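Local coordinates for protein Dye-decolorizing peroxidase (Irpex lacteus, PDB 7D8M) that probably acts as a heme-dependent peroxidase of the dye-decolorizing (DyP) type, using a bound heme b to carry out oxidation reactions, at residues W109-F113 / I149-L153; A46-S52 / I441-V445. All blocks are in the same frame, centred on the assembly; numbering follows the deposited sequence.

Contact 1. Residues W109-F113 / I149-L153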
loop_
_atom_site.group_PDB
_atom_site.type_symbol
_atom_site.label_atom_id
_atom_site.label_comp_id
_atom_site.label_asym_id
_atom_site.label_seq_id
_atom_site.Cartn_x
_atom_site.Cartn_y
_atom_site.Cartn_z
ATOM N N TRP A 109 -3.083 -16.824 -7.020
ATOM C CA TRP A 109 -1.880 -16.470 -6.275
ATOM C C TRP A 109 -0.627 -17.008 -6.953
ATOM O O TRP A 109 -0.624 -18.119 -7.492
ATOM C CB TRP A 109 -1.940 -17.026 -4.853
ATOM C CG TRP A 109 -2.643 -16.161 -3.897
ATOM C CD1 TRP A 109 -3.790 -15.451 -4.120
ATOM C CD2 TRP A 109 -2.269 -15.906 -2.541
ATOM N NE1 TRP A 109 -4.151 -14.772 -2.985
ATOM C CE2 TRP A 109 -3.231 -15.031 -2.001
ATOM C CE3 TRP A 109 -1.208 -16.324 -1.734
ATOM C CZ2 TRP A 109 -3.160 -14.562 -0.691
ATOM C CZ3 TRP A 109 -1.142 -15.861 -0.430
ATOM C CH2 TRP A 109 -2.112 -14.989 0.076
ATOM N N GLU A 110 0.440 -16.209 -6.926
ATOM C CA GLU A 110 1.766 -16.737 -7.216
ATOM C C GLU A 110 2.044 -17.932 -6.317
ATOM O O GLU A 110 1.768 -17.896 -5.117
ATOM C CB GLU A 110 2.838 -15.669 -6.991
ATOM C CG GLU A 110 2.683 -14.427 -7.845
ATOM C CD GLU A 110 2.962 -14.671 -9.323
ATOM O OE1 GLU A 110 3.720 -15.615 -9.650
ATOM O OE2 GLU A 110 2.405 -13.909 -10.152
ATOM N N GLU A 111 2.605 -18.991 -6.904
ATOM C CA GLU A 111 2.747 -20.249 -6.175
ATOM C C GLU A 111 3.584 -20.082 -4.911
ATOM O O GLU A 111 3.242 -20.634 -3.858
ATOM C CB GLU A 111 3.358 -21.311 -7.089
ATOM C CG GLU A 111 3.496 -22.674 -6.444
ATOM C CD GLU A 111 2.152 -23.279 -6.068
ATOM O OE1 GLU A 111 1.143 -22.970 -6.744
ATOM O OE2 GLU A 111 2.105 -24.068 -5.096
ATOM N N ALA A 112 4.678 -19.313 -4.989
ATOM C CA ALA A 112 5.581 -19.169 -3.850
ATOM C C ALA A 112 4.881 -18.645 -2.603
ATOM O O ALA A 112 5.345 -18.909 -1.487
ATOM C CB ALA A 112 6.746 -18.242 -4.210
ATOM N N PHE A 113 3.781 -17.919 -2.757
ATOM C CA PHE A 113 3.076 -17.367 -1.608
ATOM C C PHE A 113 2.047 -18.322 -1.015
ATOM O O PHE A 113 1.532 -18.053 0.082
ATOM C CB PHE A 113 2.375 -16.059 -1.997
ATOM C CG PHE A 113 3.315 -14.935 -2.301
ATOM C CD1 PHE A 113 4.259 -14.536 -1.369
ATOM C CD2 PHE A 113 3.256 -14.278 -3.514
ATOM C CE1 PHE A 113 5.139 -13.503 -1.644
ATOM C CE2 PHE A 113 4.133 -13.240 -3.800
ATOM C CZ PHE A 113 5.078 -12.857 -2.861
ATOM N N ILE A 149 16.074 -18.116 -2.668
ATOM C CA ILE A 149 15.163 -17.098 -3.173
ATOM C C ILE A 149 13.995 -17.823 -3.822
ATOM O O ILE A 149 14.183 -18.600 -4.763
ATOM C CB ILE A 149 15.858 -16.154 -4.163
ATOM C CG1 ILE A 149 16.868 -15.283 -3.418
ATOM C CG2 ILE A 149 14.800 -15.291 -4.904
ATOM C CD1 ILE A 149 17.859 -14.551 -4.321
ATOM N N VAL A 150 12.796 -17.608 -3.289
ATOM C CA VAL A 150 11.612 -18.284 -3.803
ATOM C C VAL A 150 10.809 -17.406 -4.756
ATOM O O VAL A 150 9.968 -17.932 -5.499
ATOM C CB VAL A 150 10.721 -18.782 -2.644
ATOM C CG1 VAL A 150 11.531 -19.710 -1.717
ATOM C CG2 VAL A 150 10.186 -17.616 -1.857
ATOM N N TYR A 151 11.048 -16.096 -4.772
ATOM C CA TYR A 151 10.339 -15.203 -5.680
ATOM C C TYR A 151 11.120 -13.905 -5.772
ATOM O O TYR A 151 11.493 -13.339 -4.741
ATOM C CB TYR A 151 8.911 -14.933 -5.194
ATOM C CG TYR A 151 8.067 -14.204 -6.214
ATOM C CD1 TYR A 151 7.990 -14.658 -7.528
ATOM C CD2 TYR A 151 7.352 -13.064 -5.871
ATOM C CE1 TYR A 151 7.218 -13.998 -8.471
ATOM C CE2 TYR A 151 6.580 -12.397 -6.806
ATOM C CZ TYR A 151 6.518 -12.871 -8.103
ATOM O OH TYR A 151 5.763 -12.212 -9.039
ATOM N N ASP A 152 11.355 -13.430 -6.993
ATOM C CA ASP A 152 12.216 -12.270 -7.240
ATOM C C ASP A 152 11.463 -11.327 -8.174
ATOM O O ASP A 152 11.389 -11.577 -9.379
ATOM C CB ASP A 152 13.549 -12.717 -7.839
ATOM C CG ASP A 152 14.600 -11.619 -7.845
ATOM O OD1 ASP A 152 14.226 -10.437 -7.877
ATOM O OD2 ASP A 152 15.814 -11.943 -7.833
ATOM N N LEU A 153 10.907 -10.244 -7.626
ATOM C CA LEU A 153 10.016 -9.352 -8.367
ATOM C C LEU A 153 10.667 -7.983 -8.546
ATOM O O LEU A 153 11.046 -7.337 -7.564
ATOM C CB LEU A 153 8.672 -9.210 -7.651
ATOM C CG LEU A 153 7.754 -8.161 -8.272
ATOM C CD1 LEU A 153 7.342 -8.618 -9.655
ATOM C CD2 LEU A 153 6.521 -7.906 -7.405
#

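Contact 2. Residues A46-S52 / I441-V445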
loop_
_atom_site.group_PDB
_atom_site.type_symbol
_atom_site.label_atom_id
_atom_site.label_comp_id
_atom_site.label_asym_id
_atom_site.label_seq_id
_atom_site.Cartn_x
_atom_site.Cartn_y
_atom_site.Cartn_z
ATOM N N ALA A 46 23.696 -6.593 8.109
ATOM C CA ALA A 46 22.662 -5.638 8.510
ATOM C C ALA A 46 23.220 -4.288 8.940
ATOM O O ALA A 46 22.706 -3.258 8.467
ATOM C CB ALA A 46 21.780 -6.250 9.604
ATOM N N PRO A 47 24.238 -4.197 9.807
ATOM C CA PRO A 47 24.753 -2.861 10.160
ATOM C C PRO A 47 25.381 -2.124 8.984
ATOM O O PRO A 47 25.405 -0.889 8.983
ATOM C CB PRO A 47 25.783 -3.152 11.263
ATOM C CG PRO A 47 26.101 -4.603 11.136
ATOM C CD PRO A 47 24.880 -5.262 10.603
ATOM N N ALA A 48 25.864 -2.840 7.975
ATOM C CA ALA A 48 26.531 -2.209 6.845
ATOM C C ALA A 48 25.585 -1.794 5.731
ATOM O O ALA A 48 25.954 -0.935 4.920
ATOM C CB ALA A 48 27.584 -3.153 6.259
ATOM N N ASN A 49 24.385 -2.379 5.660
ATOM C CA ASN A 49 23.553 -2.254 4.471
ATOM C C ASN A 49 22.091 -1.911 4.732
ATOM O O ASN A 49 21.428 -1.425 3.804
ATOM C CB ASN A 49 23.609 -3.553 3.648
ATOM C CG ASN A 49 24.975 -3.803 3.049
ATOM O OD1 ASN A 49 25.328 -3.223 2.022
ATOM N ND2 ASN A 49 25.755 -4.677 3.687
ATOM N N ILE A 50 21.561 -2.135 5.930
ATOM C CA ILE A 50 20.148 -1.842 6.184
ATOM C C ILE A 50 19.975 -0.336 6.319
ATOM O O ILE A 50 20.509 0.283 7.249
ATOM C CB ILE A 50 19.632 -2.570 7.430
ATOM C CG1 ILE A 50 19.687 -4.076 7.198
ATOM C CG2 ILE A 50 18.192 -2.137 7.741
ATOM C CD1 ILE A 50 18.900 -4.531 5.969
ATOM N N THR A 51 19.224 0.248 5.391
ATOM C CA THR A 51 19.164 1.693 5.237
ATOM C C THR A 51 18.166 2.293 6.207
ATOM O O THR A 51 16.999 1.885 6.247
ATOM C CB THR A 51 18.774 2.056 3.805
ATOM O OG1 THR A 51 19.706 1.466 2.899
ATOM C CG2 THR A 51 18.742 3.579 3.613
ATOM N N SER A 52 18.609 3.302 6.943
ATOM C CA SER A 52 17.785 3.958 7.941
ATOM C C SER A 52 16.996 5.118 7.341
ATOM O O SER A 52 17.291 5.612 6.247
ATOM C CB SER A 52 18.654 4.486 9.077
ATOM O OG SER A 52 19.451 5.558 8.596
ATOM N N ILE A 441 16.749 -1.563 13.339
ATOM C CA ILE A 441 18.017 -2.049 12.817
ATOM C C ILE A 441 18.765 -2.834 13.887
ATOM O O ILE A 441 19.271 -3.928 13.621
ATOM C CB ILE A 441 18.832 -0.877 12.251
ATOM C CG1 ILE A 441 17.938 -0.093 11.269
ATOM C CG2 ILE A 441 20.085 -1.386 11.580
ATOM C CD1 ILE A 441 18.668 0.844 10.333
ATOM N N THR A 442 18.800 -2.327 15.126
ATOM C CA THR A 442 19.429 -3.087 16.209
ATOM C C THR A 442 18.717 -4.418 16.432
ATOM O O THR A 442 19.365 -5.454 16.627
ATOM C CB THR A 442 19.451 -2.272 17.506
ATOM O OG1 THR A 442 18.116 -1.872 17.848
ATOM C CG2 THR A 442 20.333 -1.040 17.351
ATOM N N ALA A 443 17.380 -4.413 16.378
ATOM C CA ALA A 443 16.632 -5.647 16.573
ATOM C C ALA A 443 17.015 -6.692 15.535
ATOM O O ALA A 443 17.069 -7.889 15.839
ATOM C CB ALA A 443 15.126 -5.366 16.527
ATOM N N ILE A 444 17.279 -6.263 14.302
ATOM C CA ILE A 444 17.769 -7.205 13.309
ATOM C C ILE A 444 19.014 -7.907 13.838
ATOM O O ILE A 444 19.116 -9.137 13.804
ATOM C CB ILE A 444 18.047 -6.491 11.977
ATOM C CG1 ILE A 444 16.729 -5.963 11.377
ATOM C CG2 ILE A 444 18.698 -7.450 11.004
ATOM C CD1 ILE A 444 16.919 -5.156 10.126
ATOM N N VAL A 445 19.941 -7.136 14.402
ATOM C CA VAL A 445 21.219 -7.697 14.838
ATOM C C VAL A 445 21.079 -8.375 16.192
ATOM O O VAL A 445 21.577 -9.488 16.402
ATOM C CB VAL A 445 22.298 -6.602 14.876
ATOM C CG1 VAL A 445 23.634 -7.199 15.328
ATOM C CG2 VAL A 445 22.432 -5.935 13.517
#

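Contact 1. Residues W109-F113 / I149-L153
Tyr-151 lies along the loop 109-113, meeting Ala-112 near its base, Phe-113 at mid-ring and Glu-110 at its far end. Its CB sits 4.1 Å from CB of Ala-112, the methyl group that also rests 3.5 Å from the carbonyl O of Val-150. From there CG is set opposite the backbone N (chi1 -170°), which carries the ring along the loop towards Glu-110. Phe-113 comes obliquely against the CD2 side of the ring: CD2 of Tyr-151 is 3.8 Å from CZ of Phe-113, and CE2 of Tyr-151 lies 4.0 Å from CE2 of the same phenylalanine. The ring centroids are 5.5 Å apart and the planes at 77°. On the CE1 side, OE1 of Glu-110 stands off at 4.0 Å from CE1 of Tyr-151. At the tip, OH of Tyr-151 is 3.7 Å from CD of Glu-110, a van der Waals contact with a carboxylate turned only 17° from the ring plane. The charge of that carboxylate is answered instead by Lys-223, whose NZ forms a salt bridge with OE2. An alanine in place of Tyr-151 would leave CB beside Ala-112 but is likely to open a gap next to Phe-113 and let the Glu-110 side chain shift more easily. The loop's own turn is closed by the 3.1 Å bond from Phe-113 N to Glu-110 O. Opposite it, Val-150 and Tyr-151 both face Phe-29 of strand 24-32, and both point their CB atoms at the loop. This is a classic beta bulge in strand 147-156, an outermost strand of the antiparallel sheet in the DyP alpha+beta barrel domain.

Contact 2. Residues A46-S52 / I441-V445
The carbonyl O of Ala-46 takes two backbone N-H groups, from Ile-50 N at 3.0 Å and, weakly, from Asn-49 N, while CG2 of Ile-441 lies at its margin. These bonds belong to the C-terminal part of helix 35-49, and across from it the helix 441-448 packs mainly through hydrocarbon. CB of Ala-46 meets CG2 of Ile-444 at 3.6 Å, a close fit of two methyl groups. CG2 of Val-445 fills the neighbouring spot, 3.9 Å from CD of Pro-47, whose ring it crosses at about a right angle.

Further along, the Ile-441 side chain reaches the segment that leaves the helix. With chi2 at -164° its chain is extended, and CD1 comes 3.6 Å from the carbonyl O of Ile-50 and 3.9 Å from CB of Ser-52. The side chains of Ile-50 and Ile-441 run antiparallel alongside one another, and CD1 of Ile-444 lies against CG2 of Ile-50 at 4.1 Å.

Thr-51 turns its CB away and accepts a hydrogen bond on its OG1 from Val-68 N of strand 67-72. Ser-52 OG bonds to Thr-55 N, making Ser-52 the N-cap of helix 53-57. The whole is mostly apolar packing of helix 441-448, which follows strand 428-438, against helix 35-49 and the loop after it in the N-terminal alpha+beta barrel domain.

How the contacts relate
The two contacts lie apart, their centres about 25 Å and their nearest atoms about 14 Å from each other. Contact 2 is buried and packs helix 441-448 on helix 35-49 and its following loop through alanine, proline, valine and isoleucine side chains, whereas contact 1 sets a loop against an outermost strand at the surface, mixing aromatic, methyl and carboxylate groups. Both segments of contact 1 and 46-52 of contact 2 belong to the DyP alpha+beta barrel domain, and both contacts reach towards the other four-stranded sheet: contact 1 through strand 217-226, contact 2 through the helix after strand 428-438. Between the segments lie 35 residues in contact 1 and 388 in contact 2. Neither touches the heme site.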